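Local coordinates for protein beta-d-glucoside glucohydrolase (Hypocrea jecorina, PDB 3ZZ1) that probably hydrolyses terminal, non-reducing beta-D-glucosyl residues with release of beta-D-glucose, as a secreted family 3 glycosidase of cellulose degradation, at residues V614-V619 against T666-I671; L635-P640 against Q650-A655. One frame throughout, in Å; residues are numbered along the deposited sequence.

Interaction 1 of 2, residues V614-V619 against T666-I671; sequences VATVTV and TATFNI
The carbonyl oxygen of I671 is gripped by two backbone amides. V614 N lies 2.8 Å from I671 O, nearly in line with the carbonyl. A615 N reaches I671 O at 3.2 Å, in the carbonyl plane and on a lone pair, with a more bent N-H (148°). Two residues thus face one, which is a classic beta bulge. Beyond it the strands run antiparallel in regular register. V617 and F669 exchange two nearly straight bonds, the shorter from F669 N to V617 O at 2.7 Å. V619 and A667 form the next hydrogen-bonded pair.

A615, V617, V619, A667, F669 and I671 put their side chains on one face, and all six are buried. V617 has CG1 anti to its own N (chi1 179°), which leaves CG2 beside that N and 3.6 Å from I671 CD1, at the end of the isoleucine chain. V619 CG2 touches two partners, A667 CB on the paired residue and, at 3.8 Å, CE2 of the F669 ring.

The other face carries T616, T618, T668 and N670. T618 and T668 lie side by side and point the same way. Their hydroxyls are 4.2 Å apart and share a water, which is 2.6 Å from T668 OG1. Methyls meet diagonally: T618 CG2 is 3.6 Å from T666 CG2, and T616 CG2 packs against T668 CG2.

Strand 613-623 is the middle of a three-stranded antiparallel sheet, with 664-672 along one side and 582-591 along the other. The apolar face packs on the second sheet of the fibronectin type III-like sandwich: F669 and I671 touch L635 on strand 629-638, and V617 meets I695 on strand 691-698.

Interaction 2 of 2, residues L635-P640 against Q650-A655; sequences LYITYP and QLRGFA
The Y636 ring has L651 CD1 over one face, a CH-pi contact 4.0 Å from the ring centroid. The methyl is offset toward the rim and lies 3.7 Å from Y636 CZ. Q650 NE2 lies over one face of the Y639 ring, 3.4 Å from Y639 CE1, with the amide turned 53° from the ring plane. The R652 guanidinium has Q650 CB over one face and Y639 OH at its edge, in plane. A bend at chi2 (-62°) brings it there. R652 NH2 donates to Y639 OH at 2.9 Å in a nearly straight bond, with ring and guanidinium planes 80° apart. Y639 OH also bonds S677 O, and R652 NE bonds D675 O. A phenylalanine here could keep the ring against Q650 NE2 but would probably leave R652 NH2 and S677 O without this hydroxyl partner.

R652 CB and CG cross the I637 side chain at about a right angle, with CB 3.6 Å from I637 CD1. A water links I637 O to Q650 NE2. I637 and Q650 also exchange backbone bonds, and R652 N donates to L635 O. R652 and G653 both face L635, a classic beta bulge.

The pair forms the hairpin of strands 629-638 and 650-659, at one side of a four-stranded antiparallel sheet. Strand 691-698 flanks 629-638 on its other side, and L651 packs on L136 of helix 134-150.

Overall arrangement
The two contacts belong to the two facing sheets of one fibronectin type III-like sandwich. Their centres are about 11 Å apart. Interaction 1 joins strands 613-623 and 664-672 of the three-stranded sheet; interaction 2 joins 629-638 and 650-659 of the four-stranded one. Along the chain both strands of interaction 2 fall between those of interaction 1, so the chain crosses to the other sheet, forms the hairpin and returns. The contacts meet between the sheets, where F669 CD1 is 3.5 Å from F654 N and 3.6 Å from G653 C. F654 of strand 650-659 also packs on Y135 and I139 of helix 134-150, tying the sandwich to the N-terminal family 3 domain.

Interaction 1 of 2, residues V614-V619 against T666-I671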
loop_
_atom_site.group_PDB
_atom_site.type_symbol
_atom_site.label_atom_id
_atom_site.label_comp_id
_atom_site.label_asym_id
_atom_site.label_seq_id
_atom_site.Cartn_x
_atom_site.Cartn_y
_atom_site.Cartn_z
ATOM N N VAL A 614 -22.103 13.077 -4.210
ATOM C CA VAL A 614 -23.555 12.996 -4.363
ATOM C C VAL A 614 -24.264 12.905 -3.012
ATOM O O VAL A 614 -25.480 13.076 -2.939
ATOM C CB VAL A 614 -23.980 11.785 -5.231
ATOM C CG1 VAL A 614 -23.601 11.996 -6.685
ATOM C CG2 VAL A 614 -23.370 10.492 -4.698
ATOM N N ALA A 615 -23.500 12.619 -1.956
ATOM C CA ALA A 615 -24.053 12.443 -0.611
ATOM C C ALA A 615 -23.032 12.723 0.493
ATOM O O ALA A 615 -21.819 12.739 0.253
ATOM C CB ALA A 615 -24.626 11.038 -0.451
ATOM N N THR A 616 -23.544 12.939 1.701
ATOM C CA THR A 616 -22.727 13.244 2.873
ATOM C C THR A 616 -23.317 12.550 4.101
ATOM O O THR A 616 -24.494 12.732 4.427
ATOM C CB THR A 616 -22.640 14.772 3.116
ATOM O OG1 THR A 616 -22.139 15.422 1.940
ATOM C CG2 THR A 616 -21.715 15.095 4.293
ATOM N N VAL A 617 -22.500 11.735 4.759
ATOM C CA VAL A 617 -22.906 11.060 5.983
ATOM C C VAL A 617 -22.084 11.607 7.149
ATOM O O VAL A 617 -20.854 11.706 7.064
ATOM C CB VAL A 617 -22.777 9.505 5.872
ATOM C CG1 VAL A 617 -23.191 8.830 7.173
ATOM C CG2 VAL A 617 -23.638 8.971 4.738
ATOM N N THR A 618 -22.781 11.961 8.227
ATOM C CA THR A 618 -22.184 12.599 9.399
ATOM C C THR A 618 -22.553 11.863 10.694
ATOM O O THR A 618 -23.691 11.415 10.859
ATOM C CB THR A 618 -22.640 14.078 9.501
ATOM O OG1 THR A 618 -22.206 14.798 8.338
ATOM C CG2 THR A 618 -22.080 14.739 10.730
ATOM N N VAL A 619 -21.575 11.727 11.587
ATOM C CA VAL A 619 -21.789 11.217 12.948
ATOM C C VAL A 619 -20.983 12.050 13.936
ATOM O O VAL A 619 -19.974 12.653 13.566
ATOM C CB VAL A 619 -21.365 9.724 13.132
ATOM C CG1 VAL A 619 -22.392 8.785 12.550
ATOM C CG2 VAL A 619 -19.966 9.457 12.555
ATOM N N THR A 666 -16.934 16.030 14.934
ATOM C CA THR A 666 -17.721 15.630 13.778
ATOM C C THR A 666 -16.906 14.764 12.825
ATOM O O THR A 666 -15.827 15.157 12.389
ATOM C CB THR A 666 -18.229 16.862 12.995
ATOM O OG1 THR A 666 -18.997 17.706 13.860
ATOM C CG2 THR A 666 -19.086 16.430 11.802
ATOM N N ALA A 667 -17.440 13.591 12.498
ATOM C CA ALA A 667 -16.886 12.762 11.437
ATOM C C ALA A 667 -17.764 12.896 10.196
ATOM O O ALA A 667 -18.955 12.592 10.231
ATOM C CB ALA A 667 -16.794 11.315 11.875
ATOM N N THR A 668 -17.161 13.369 9.109
ATOM C CA THR A 668 -17.872 13.616 7.860
ATOM C C THR A 668 -17.396 12.654 6.776
ATOM O O THR A 668 -16.212 12.625 6.440
ATOM C CB THR A 668 -17.661 15.074 7.395
ATOM O OG1 THR A 668 -18.200 15.969 8.373
ATOM C CG2 THR A 668 -18.333 15.334 6.038
ATOM N N PHE A 669 -18.321 11.868 6.236
ATOM C CA PHE A 669 -18.013 10.980 5.126
ATOM C C PHE A 669 -18.658 11.498 3.850
ATOM O O PHE A 669 -19.881 11.483 3.711
ATOM C CB PHE A 669 -18.478 9.545 5.413
ATOM C CG PHE A 669 -18.120 9.050 6.788
ATOM C CD1 PHE A 669 -16.814 8.669 7.091
ATOM C CD2 PHE A 669 -19.089 8.969 7.784
ATOM C CE1 PHE A 669 -16.485 8.210 8.368
ATOM C CE2 PHE A 669 -18.770 8.518 9.062
ATOM C CZ PHE A 669 -17.466 8.135 9.354
ATOM N N ASN A 670 -17.826 11.968 2.929
ATOM C CA ASN A 670 -18.295 12.412 1.622
ATOM C C ASN A 670 -18.390 11.246 0.651
ATOM O O ASN A 670 -17.416 10.509 0.444
ATOM C CB ASN A 670 -17.391 13.517 1.068
ATOM C CG ASN A 670 -17.453 14.785 1.902
ATOM O OD1 ASN A 670 -18.520 15.170 2.376
ATOM N ND2 ASN A 670 -16.306 15.432 2.095
ATOM N N ILE A 671 -19.573 11.087 0.064
ATOM C CA ILE A 671 -19.856 9.953 -0.805
ATOM C C ILE A 671 -19.877 10.362 -2.275
ATOM O O ILE A 671 -20.724 11.151 -2.699
ATOM C CB ILE A 671 -21.176 9.256 -0.405
ATOM C CG1 ILE A 671 -21.067 8.715 1.027
ATOM C CG2 ILE A 671 -21.524 8.145 -1.394
ATOM C CD1 ILE A 671 -22.333 8.078 1.546
HETATM O O HOH W 1 -20.488 17.145 7.805
#

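Interaction 2 of 2, residues L635-P640 against Q650-A655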
loop_
_atom_site.group_PDB
_atom_site.type_symbol
_atom_site.label_atom_id
_atom_site.label_comp_id
_atom_site.label_asym_id
_atom_site.label_seq_id
_atom_site.Cartn_x
_atom_site.Cartn_y
_atom_site.Cartn_z
ATOM N N LEU A 635 -17.347 4.156 7.713
ATOM C CA LEU A 635 -18.640 4.028 7.048
ATOM C C LEU A 635 -18.649 2.779 6.177
ATOM O O LEU A 635 -17.750 2.578 5.356
ATOM C CB LEU A 635 -18.948 5.272 6.203
ATOM C CG LEU A 635 -20.085 5.218 5.172
ATOM C CD1 LEU A 635 -21.436 5.069 5.837
ATOM C CD2 LEU A 635 -20.080 6.442 4.278
ATOM N N TYR A 636 -19.664 1.942 6.371
ATOM C CA TYR A 636 -19.877 0.765 5.529
ATOM C C TYR A 636 -21.236 0.848 4.853
ATOM O O TYR A 636 -22.248 1.151 5.498
ATOM C CB TYR A 636 -19.726 -0.536 6.332
ATOM C CG TYR A 636 -18.307 -0.772 6.823
ATOM C CD1 TYR A 636 -17.383 -1.471 6.043
ATOM C CD2 TYR A 636 -17.885 -0.283 8.061
ATOM C CE1 TYR A 636 -16.076 -1.682 6.486
ATOM C CE2 TYR A 636 -16.588 -0.490 8.513
ATOM C CZ TYR A 636 -15.686 -1.185 7.722
ATOM O OH TYR A 636 -14.397 -1.389 8.172
ATOM N N ILE A 637 -21.247 0.605 3.546
ATOM C CA ILE A 637 -22.483 0.672 2.778
ATOM C C ILE A 637 -22.918 -0.720 2.307
ATOM O O ILE A 637 -22.099 -1.533 1.867
ATOM C CB ILE A 637 -22.386 1.698 1.608
ATOM C CG1 ILE A 637 -22.073 3.100 2.151
ATOM C CG2 ILE A 637 -23.683 1.735 0.793
ATOM C CD1 ILE A 637 -22.074 4.213 1.101
ATOM N N THR A 638 -24.211 -0.992 2.469
ATOM C CA THR A 638 -24.864 -2.187 1.941
ATOM C C THR A 638 -25.739 -1.736 0.774
ATOM O O THR A 638 -26.596 -0.871 0.939
ATOM C CB THR A 638 -25.726 -2.867 3.038
ATOM O OG1 THR A 638 -24.873 -3.303 4.107
ATOM C CG2 THR A 638 -26.508 -4.067 2.488
ATOM N N TYR A 639 -25.501 -2.301 -0.406
ATOM C CA TYR A 639 -26.257 -1.933 -1.607
ATOM C C TYR A 639 -27.661 -2.539 -1.544
ATOM O O TYR A 639 -27.869 -3.520 -0.835
ATOM C CB TYR A 639 -25.513 -2.406 -2.866
ATOM C CG TYR A 639 -24.354 -1.519 -3.306
ATOM C CD1 TYR A 639 -23.502 -0.917 -2.372
ATOM C CD2 TYR A 639 -24.102 -1.295 -4.655
ATOM C CE1 TYR A 639 -22.442 -0.109 -2.776
ATOM C CE2 TYR A 639 -23.040 -0.490 -5.069
ATOM C CZ TYR A 639 -22.217 0.099 -4.123
ATOM O OH TYR A 639 -21.169 0.895 -4.525
ATOM N N PRO A 640 -28.636 -1.956 -2.275
ATOM C CA PRO A 640 -29.955 -2.591 -2.327
ATOM C C PRO A 640 -29.836 -4.070 -2.714
ATOM O O PRO A 640 -28.946 -4.436 -3.491
ATOM C CB PRO A 640 -30.676 -1.812 -3.429
ATOM C CG PRO A 640 -30.026 -0.480 -3.437
ATOM C CD PRO A 640 -28.592 -0.710 -3.065
ATOM N N GLN A 650 -19.425 -2.807 2.428
ATOM C CA GLN A 650 -18.285 -2.240 1.707
ATOM C C GLN A 650 -17.856 -0.923 2.348
ATOM O O GLN A 650 -18.683 -0.034 2.555
ATOM C CB GLN A 650 -18.635 -2.003 0.235
ATOM C CG GLN A 650 -18.782 -3.260 -0.610
ATOM C CD GLN A 650 -18.871 -2.943 -2.090
ATOM O OE1 GLN A 650 -17.885 -3.058 -2.821
ATOM N NE2 GLN A 650 -20.042 -2.520 -2.535
ATOM N N LEU A 651 -16.566 -0.801 2.669
ATOM C CA LEU A 651 -16.031 0.451 3.212
ATOM C C LEU A 651 -16.192 1.547 2.164
ATOM O O LEU A 651 -15.787 1.361 1.012
ATOM C CB LEU A 651 -14.557 0.305 3.605
ATOM C CG LEU A 651 -13.908 1.512 4.300
ATOM C CD1 LEU A 651 -14.372 1.656 5.754
ATOM C CD2 LEU A 651 -12.390 1.429 4.229
ATOM N N ARG A 652 -16.818 2.658 2.558
ATOM C CA ARG A 652 -17.039 3.797 1.655
ATOM C C ARG A 652 -16.750 5.129 2.349
ATOM O O ARG A 652 -17.130 6.198 1.856
ATOM C CB ARG A 652 -18.463 3.790 1.075
ATOM C CG ARG A 652 -18.786 2.618 0.138
ATOM C CD ARG A 652 -17.901 2.627 -1.105
ATOM N NE ARG A 652 -18.451 1.827 -2.205
ATOM C CZ ARG A 652 -17.863 0.759 -2.737
ATOM N NH1 ARG A 652 -16.686 0.335 -2.280
ATOM N NH2 ARG A 652 -18.452 0.117 -3.741
ATOM N N GLY A 653 -16.067 5.055 3.486
ATOM C CA GLY A 653 -15.715 6.245 4.237
ATOM C C GLY A 653 -14.997 5.944 5.529
ATOM O O GLY A 653 -15.221 4.901 6.154
ATOM N N PHE A 654 -14.119 6.867 5.912
ATOM C CA PHE A 654 -13.448 6.834 7.205
ATOM C C PHE A 654 -13.022 8.237 7.623
ATOM O O PHE A 654 -12.805 9.110 6.778
ATOM C CB PHE A 654 -12.258 5.863 7.200
ATOM C CG PHE A 654 -11.165 6.222 6.223
ATOM C CD1 PHE A 654 -11.272 5.883 4.873
ATOM C CD2 PHE A 654 -10.020 6.875 6.658
ATOM C CE1 PHE A 654 -10.255 6.203 3.969
ATOM C CE2 PHE A 654 -8.998 7.203 5.767
ATOM C CZ PHE A 654 -9.117 6.868 4.417
ATOM N N ALA A 655 -12.922 8.445 8.932
ATOM C CA ALA A 655 -12.452 9.699 9.501
ATOM C C ALA A 655 -11.663 9.389 10.762
ATOM O O ALA A 655 -11.950 8.410 11.445
ATOM C CB ALA A 655 -13.627 10.601 9.827
HETATM O O HOH W 2 -22.120 -3.352 -0.581
#